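Side-chain contacts in AimR transcriptional regulator (Bacillus phage phi3T, PDB 5ZVV), which activates transcription of the phage aimX locus as a dimer, apparently promoting lytic growth until the arbitrium peptide converts it to an inactive monomer: residues A[358-361]-A[362-366]; A[370-374]-A[375-379]. One frame throughout, in Å; residues are numbered along the deposited sequence.

Interaction 1 of 2, residues A[358-361]-A[362-366]; sequences YFIQ and LPLLQ
The carbonyl of Q361 takes the amide of L365 in a short, nearly straight bond (N to O 2.7 Å, N-H...O 165°). One residue earlier the same i to i+4 pattern is only weak, with I360 O lying 3.5 Å from L364 N. P363, which has no N-H to offer F359 O, sets its ring carbon CD 3.1 Å from I360 O. F359 O receives L362 N at 2.9 Å, the donor standing well above the carbonyl plane. These bonds carry the chain from a type I beta turn, Y358 to Q361, into helix 361-369 of the TPR-clan helical array. The Q361 side chain reaches back over that turn: chi1 of 61° tucks CG over its own backbone, and the chain then runs extended to bring NE2 to Y358 O at 2.9 Å, the acceptor lying in the plane of the amide. Its OE1 faces CD1 of L365 at 4.0 Å, the two side chains running alongside each other. D356 OD1 accepts from the amides of Y358 and F359, so both of those N-H groups have a partner. Apolar contacts across the junction are looser: I360 CG1 approaches L364 CD1 at 4.2 Å, and CD1 of L362 meets the F359 ring obliquely. L362 also packs on F329 and Y332 of helix 324-338 and on F272 and I276 of helix 260-277.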
ATOM      1  N   TYR A 358      12.300  -0.808 -13.505  1.00 34.86           N
ATOM      2  CA  TYR A 358      12.647  -0.689 -14.918  1.00 27.78           C
ATOM      3  C   TYR A 358      13.893   0.166 -15.133  1.00 27.39           C
ATOM      4  O   TYR A 358      14.875  -0.305 -15.712  1.00 25.27           O
ATOM      5  CB  TYR A 358      11.463  -0.117 -15.707  1.00 29.56           C
ATOM      6  CG  TYR A 358      11.684  -0.110 -17.204  1.00 29.06           C
ATOM      7  CD1 TYR A 358      11.834  -1.298 -17.906  1.00 30.72           C
ATOM      8  CD2 TYR A 358      11.740   1.083 -17.917  1.00 36.14           C
ATOM      9  CE1 TYR A 358      12.039  -1.304 -19.270  1.00 27.02           C
ATOM     10  CE2 TYR A 358      11.943   1.085 -19.287  1.00 30.29           C
ATOM     11  CZ  TYR A 358      12.091  -0.112 -19.955  1.00 28.36           C
ATOM     12  OH  TYR A 358      12.294  -0.123 -21.314  1.00 30.95           O
ATOM     13  N   PHE A 359      13.875   1.419 -14.675  1.00 27.04           N
ATOM     14  CA  PHE A 359      14.994   2.315 -14.937  1.00 27.76           C
ATOM     15  C   PHE A 359      16.173   2.098 -13.998  1.00 29.73           C
ATOM     16  O   PHE A 359      17.224   2.719 -14.199  1.00 28.21           O
ATOM     17  CB  PHE A 359      14.530   3.771 -14.869  1.00 26.58           C
ATOM     18  CG  PHE A 359      13.585   4.149 -15.971  1.00 25.10           C
ATOM     19  CD1 PHE A 359      14.055   4.371 -17.255  1.00 20.93           C
ATOM     20  CD2 PHE A 359      12.228   4.270 -15.728  1.00 24.42           C
ATOM     21  CE1 PHE A 359      13.191   4.711 -18.275  1.00 19.15           C
ATOM     22  CE2 PHE A 359      11.358   4.609 -16.742  1.00 21.40           C
ATOM     23  CZ  PHE A 359      11.839   4.831 -18.018  1.00 18.70           C
ATOM     24  N   ILE A 360      16.038   1.221 -12.998  1.00 24.51           N
ATOM     25  CA  ILE A 360      17.167   0.907 -12.132  1.00 24.71           C
ATOM     26  C   ILE A 360      18.303   0.269 -12.919  1.00 26.49           C
ATOM     27  O   ILE A 360      19.448   0.239 -12.452  1.00 28.89           O
ATOM     28  CB  ILE A 360      16.711  -0.001 -10.969  1.00 34.14           C
ATOM     29  CG1 ILE A 360      17.801  -0.099  -9.898  1.00 28.39           C
ATOM     30  CG2 ILE A 360      16.327  -1.384 -11.483  1.00 26.15           C
ATOM     31  CD1 ILE A 360      17.387  -0.880  -8.674  1.00 36.85           C
ATOM     32  N   GLN A 361      18.022  -0.234 -14.120  1.00 26.45           N
ATOM     33  CA  GLN A 361      19.089  -0.785 -14.940  1.00 30.08           C
ATOM     34  C   GLN A 361      20.032   0.292 -15.454  1.00 33.38           C
ATOM     35  O   GLN A 361      21.148  -0.034 -15.869  1.00 37.25           O
ATOM     36  CB  GLN A 361      18.505  -1.579 -16.110  1.00 31.14           C
ATOM     37  CG  GLN A 361      17.646  -0.766 -17.061  1.00 33.09           C
ATOM     38  CD  GLN A 361      16.992  -1.627 -18.127  1.00 43.28           C
ATOM     39  OE1 GLN A 361      17.666  -2.164 -19.007  1.00 44.28           O
ATOM     40  NE2 GLN A 361      15.674  -1.771 -18.046  1.00 36.37           N
ATOM     41  N   LEU A 362      19.616   1.565 -15.432  1.00 31.25           N
ATOM     42  CA  LEU A 362      20.510   2.635 -15.876  1.00 32.64           C
ATOM     43  C   LEU A 362      21.823   2.627 -15.107  1.00 32.24           C
ATOM     44  O   LEU A 362      22.885   2.469 -15.736  1.00 33.23           O
ATOM     45  CB  LEU A 362      19.798   3.991 -15.786  1.00 32.32           C
ATOM     46  CG  LEU A 362      18.757   4.342 -16.840  1.00 32.23           C
ATOM     47  CD1 LEU A 362      18.137   5.687 -16.513  1.00 30.76           C
ATOM     48  CD2 LEU A 362      19.413   4.375 -18.198  1.00 26.39           C
ATOM     49  N   PRO A 363      21.841   2.770 -13.774  1.00 28.91           N
ATOM     50  CA  PRO A 363      23.134   2.676 -13.081  1.00 30.14           C
ATOM     51  C   PRO A 363      23.720   1.277 -13.117  1.00 30.62           C
ATOM     52  O   PRO A 363      24.941   1.128 -13.265  1.00 35.08           O
ATOM     53  CB  PRO A 363      22.800   3.126 -11.653  1.00 30.64           C
ATOM     54  CG  PRO A 363      21.367   2.818 -11.496  1.00 30.55           C
ATOM     55  CD  PRO A 363      20.745   3.061 -12.827  1.00 26.79           C
ATOM     56  N   LEU A 364      22.878   0.246 -12.999  1.00 32.94           N
ATOM     57  CA  LEU A 364      23.369  -1.129 -13.037  1.00 34.45           C
ATOM     58  C   LEU A 364      24.163  -1.395 -14.310  1.00 40.68           C
ATOM     59  O   LEU A 364      25.307  -1.863 -14.252  1.00 41.16           O
ATOM     60  CB  LEU A 364      22.201  -2.106 -12.909  1.00 30.96           C
ATOM     61  CG  LEU A 364      21.512  -2.117 -11.544  1.00 33.98           C
ATOM     62  CD1 LEU A 364      20.292  -3.024 -11.563  1.00 33.52           C
ATOM     63  CD2 LEU A 364      22.490  -2.550 -10.464  1.00 36.88           C
ATOM     64  N   LEU A 365      23.573  -1.089 -15.473  1.00 33.91           N
ATOM     65  CA  LEU A 365      24.307  -1.207 -16.731  1.00 37.01           C
ATOM     66  C   LEU A 365      25.627  -0.454 -16.665  1.00 39.68           C
ATOM     67  O   LEU A 365      26.670  -0.969 -17.088  1.00 41.12           O
ATOM     68  CB  LEU A 365      23.462  -0.685 -17.896  1.00 35.23           C
ATOM     69  CG  LEU A 365      22.289  -1.538 -18.387  1.00 41.62           C
ATOM     70  CD1 LEU A 365      21.442  -0.752 -19.377  1.00 37.70           C
ATOM     71  CD2 LEU A 365      22.779  -2.836 -19.011  1.00 36.23           C
ATOM     72  N   GLN A 366      25.606   0.759 -16.110  1.00 40.79           N
ATOM     73  CA  GLN A 366      26.840   1.523 -15.993  1.00 34.83           C
ATOM     74  C   GLN A 366      27.810   0.843 -15.037  1.00 38.55           C
ATOM     75  O   GLN A 366      29.020   0.820 -15.285  1.00 41.50           O
ATOM     76  CB  GLN A 366      26.533   2.950 -15.543  1.00 36.34           C
ATOM     77  CG  GLN A 366      27.675   3.917 -15.774  1.00 40.33           C
ATOM     78  CD  GLN A 366      28.063   4.027 -17.236  1.00 42.21           C
ATOM     79  OE1 GLN A 366      27.227   3.875 -18.127  1.00 36.90           O
ATOM     80  NE2 GLN A 366      29.341   4.287 -17.488  1.00 43.65           N
TER

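Interaction 2 of 2, residues A[370-374]-A[375-379]; sequences MGADL and ELLNL
An aspartate N-cap opens helix 374-380: OD1 of D373 accepts the amide of E375 at 3.2 Å, approached from above the carboxylate plane and with an N-H...O angle of 152°. The trans chi1 of D373 (-168°) swings the carboxylate toward the first turn. There its other oxygen, OD2, rests 3.7 Å from CG of L376. The backbone of D373 contributes too, its O taking L377 N at 3.0 Å, while L374 O accepts from N378 N at 2.9 Å. The cap follows closely on a Schellman motif that ends helix 361-369, with G371 at the C-prime position, making the whole a tight helix-to-helix turn at the C-terminal end of the chain. A372, between the two motifs, places its CB 3.7 Å from CD1 of L377, an apolar contact that L377 extends to L367 of the preceding helix. E375 OE1 comes within 4.0 Å of D373 OD1, a pairing of like charges that may raise the proton affinity of either carboxylate. Across the dimer interface, A372 and L376 both pack on L376 of the second subunit.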
HETATM    1  N   MSE A 370      31.692  -0.896 -15.883  1.00 42.98           N
HETATM    2  CA  MSE A 370      32.855  -0.586 -15.060  1.00 40.21           C
HETATM    3  C   MSE A 370      33.438  -1.832 -14.404  1.00 43.28           C
HETATM    4  O   MSE A 370      34.330  -1.740 -13.561  1.00 45.59           O
HETATM    5  CB  MSE A 370      32.488   0.448 -13.995  1.00 43.30           C
HETATM    6  CG  MSE A 370      31.902   1.733 -14.564  1.00 47.60           C
HETATM    7 SE   MSE A 370      31.189   2.925 -13.193  1.00 71.88          SE
HETATM    8  CE  MSE A 370      32.874   3.596 -12.461  1.00 36.06           C
ATOM      9  N   GLY A 371      32.929  -2.998 -14.794  1.00 47.97           N
ATOM     10  CA  GLY A 371      33.486  -4.251 -14.333  1.00 55.32           C
ATOM     11  C   GLY A 371      32.917  -4.792 -13.042  1.00 57.08           C
ATOM     12  O   GLY A 371      33.659  -5.390 -12.255  1.00 61.32           O
ATOM     13  N   ALA A 372      31.626  -4.608 -12.798  1.00 51.11           N
ATOM     14  CA  ALA A 372      30.985  -5.174 -11.622  1.00 43.62           C
ATOM     15  C   ALA A 372      30.518  -6.597 -11.908  1.00 48.97           C
ATOM     16  O   ALA A 372      30.272  -6.979 -13.056  1.00 45.45           O
ATOM     17  CB  ALA A 372      29.802  -4.313 -11.179  1.00 41.48           C
ATOM     18  N   ASP A 373      30.404  -7.385 -10.841  1.00 44.43           N
ATOM     19  CA  ASP A 373      29.922  -8.755 -10.965  1.00 39.63           C
ATOM     20  C   ASP A 373      28.487  -8.758 -11.476  1.00 39.88           C
ATOM     21  O   ASP A 373      27.576  -8.268 -10.800  1.00 40.45           O
ATOM     22  CB  ASP A 373      30.019  -9.467  -9.615  1.00 42.71           C
ATOM     23  CG  ASP A 373      29.805 -10.966  -9.723  1.00 43.25           C
ATOM     24  OD1 ASP A 373      29.392 -11.448 -10.797  1.00 43.79           O
ATOM     25  OD2 ASP A 373      30.059 -11.668  -8.723  1.00 50.38           O
ATOM     26  N   LEU A 374      28.292  -9.316 -12.672  1.00 41.26           N
ATOM     27  CA  LEU A 374      26.980  -9.276 -13.311  1.00 43.43           C
ATOM     28  C   LEU A 374      25.931 -10.030 -12.504  1.00 43.22           C
ATOM     29  O   LEU A 374      24.745  -9.681 -12.554  1.00 42.79           O
ATOM     30  CB  LEU A 374      27.077  -9.844 -14.728  1.00 42.33           C
ATOM     31  CG  LEU A 374      25.817  -9.776 -15.590  1.00 41.69           C
ATOM     32  CD1 LEU A 374      25.325  -8.342 -15.700  1.00 43.36           C
ATOM     33  CD2 LEU A 374      26.084 -10.362 -16.968  1.00 47.26           C
ATOM     34  N   GLU A 375      26.338 -11.059 -11.759  1.00 42.68           N
ATOM     35  CA  GLU A 375      25.379 -11.796 -10.942  1.00 43.59           C
ATOM     36  C   GLU A 375      24.913 -10.964  -9.753  1.00 35.90           C
ATOM     37  O   GLU A 375      23.717 -10.939  -9.433  1.00 38.85           O
ATOM     38  CB  GLU A 375      25.994 -13.117 -10.480  1.00 43.61           C
ATOM     39  CG  GLU A 375      26.045 -14.177 -11.568  1.00 43.76           C
ATOM     40  CD  GLU A 375      26.874 -15.382 -11.173  1.00 55.83           C
ATOM     41  OE1 GLU A 375      28.020 -15.191 -10.714  1.00 56.52           O
ATOM     42  OE2 GLU A 375      26.376 -16.519 -11.316  1.00 60.50           O
ATOM     43  N   LEU A 376      25.842 -10.269  -9.091  1.00 39.53           N
ATOM     44  CA  LEU A 376      25.455  -9.352  -8.023  1.00 37.04           C
ATOM     45  C   LEU A 376      24.554  -8.246  -8.553  1.00 37.04           C
ATOM     46  O   LEU A 376      23.574  -7.868  -7.901  1.00 35.51           O
ATOM     47  CB  LEU A 376      26.697  -8.763  -7.355  1.00 31.27           C
ATOM     48  CG  LEU A 376      27.626  -9.761  -6.662  1.00 35.95           C
ATOM     49  CD1 LEU A 376      28.683  -9.037  -5.844  1.00 32.87           C
ATOM     50  CD2 LEU A 376      26.829 -10.717  -5.788  1.00 36.38           C
ATOM     51  N   LEU A 377      24.864  -7.722  -9.742  1.00 36.25           N
ATOM     52  CA  LEU A 377      24.013  -6.702 -10.346  1.00 32.72           C
ATOM     53  C   LEU A 377      22.621  -7.246 -10.637  1.00 33.38           C
ATOM     54  O   LEU A 377      21.619  -6.553 -10.425  1.00 33.57           O
ATOM     55  CB  LEU A 377      24.659  -6.171 -11.625  1.00 34.81           C
ATOM     56  CG  LEU A 377      26.015  -5.485 -11.464  1.00 38.61           C
ATOM     57  CD1 LEU A 377      26.550  -5.055 -12.816  1.00 35.45           C
ATOM     58  CD2 LEU A 377      25.912  -4.295 -10.522  1.00 34.05           C
ATOM     59  N   ASN A 378      22.538  -8.489 -11.121  1.00 38.63           N
ATOM     60  CA  ASN A 378      21.236  -9.100 -11.367  1.00 35.40           C
ATOM     61  C   ASN A 378      20.459  -9.303 -10.075  1.00 33.81           C
ATOM     62  O   ASN A 378      19.226  -9.221 -10.076  1.00 36.26           O
ATOM     63  CB  ASN A 378      21.408 -10.431 -12.099  1.00 42.68           C
ATOM     64  CG  ASN A 378      21.789 -10.250 -13.554  1.00 47.26           C
ATOM     65  OD1 ASN A 378      21.396  -9.273 -14.194  1.00 45.67           O
ATOM     66  ND2 ASN A 378      22.558 -11.193 -14.088  1.00 43.32           N
ATOM     67  N   LEU A 379      21.155  -9.571  -8.968  1.00 34.15           N
ATOM     68  CA  LEU A 379      20.468  -9.660  -7.684  1.00 35.73           C
ATOM     69  C   LEU A 379      19.988  -8.294  -7.210  1.00 35.33           C
ATOM     70  O   LEU A 379      18.939  -8.196  -6.563  1.00 37.37           O
ATOM     71  CB  LEU A 379      21.383 -10.298  -6.639  1.00 32.23           C
ATOM     72  CG  LEU A 379      21.786 -11.754  -6.886  1.00 37.78           C
ATOM     73  CD1 LEU A 379      22.795 -12.209  -5.843  1.00 38.04           C
ATOM     74  CD2 LEU A 379      20.565 -12.664  -6.890  1.00 32.09           C
TER

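Overall arrangement
Following the chain from the N terminus, the loop after helix 341-353 ends in interaction 1, where a beta turn passes into helix 361-369. Interaction 2 comes next, at the turn from that helix into helix 374-380. The two are in series, neither nested nor crossed, and each joins a turn to the helix that follows it. Their centres are 11 Å apart, and they meet where L364 O lies 3.7 Å from L377 CD1, one of the contacts between the last two helices. Through its buried residues, interaction 1 packs helix 361-369 on helices 260-277, 324-338 and 341-353, whereas interaction 2 lies further from the chain's centre and reaches the second subunit.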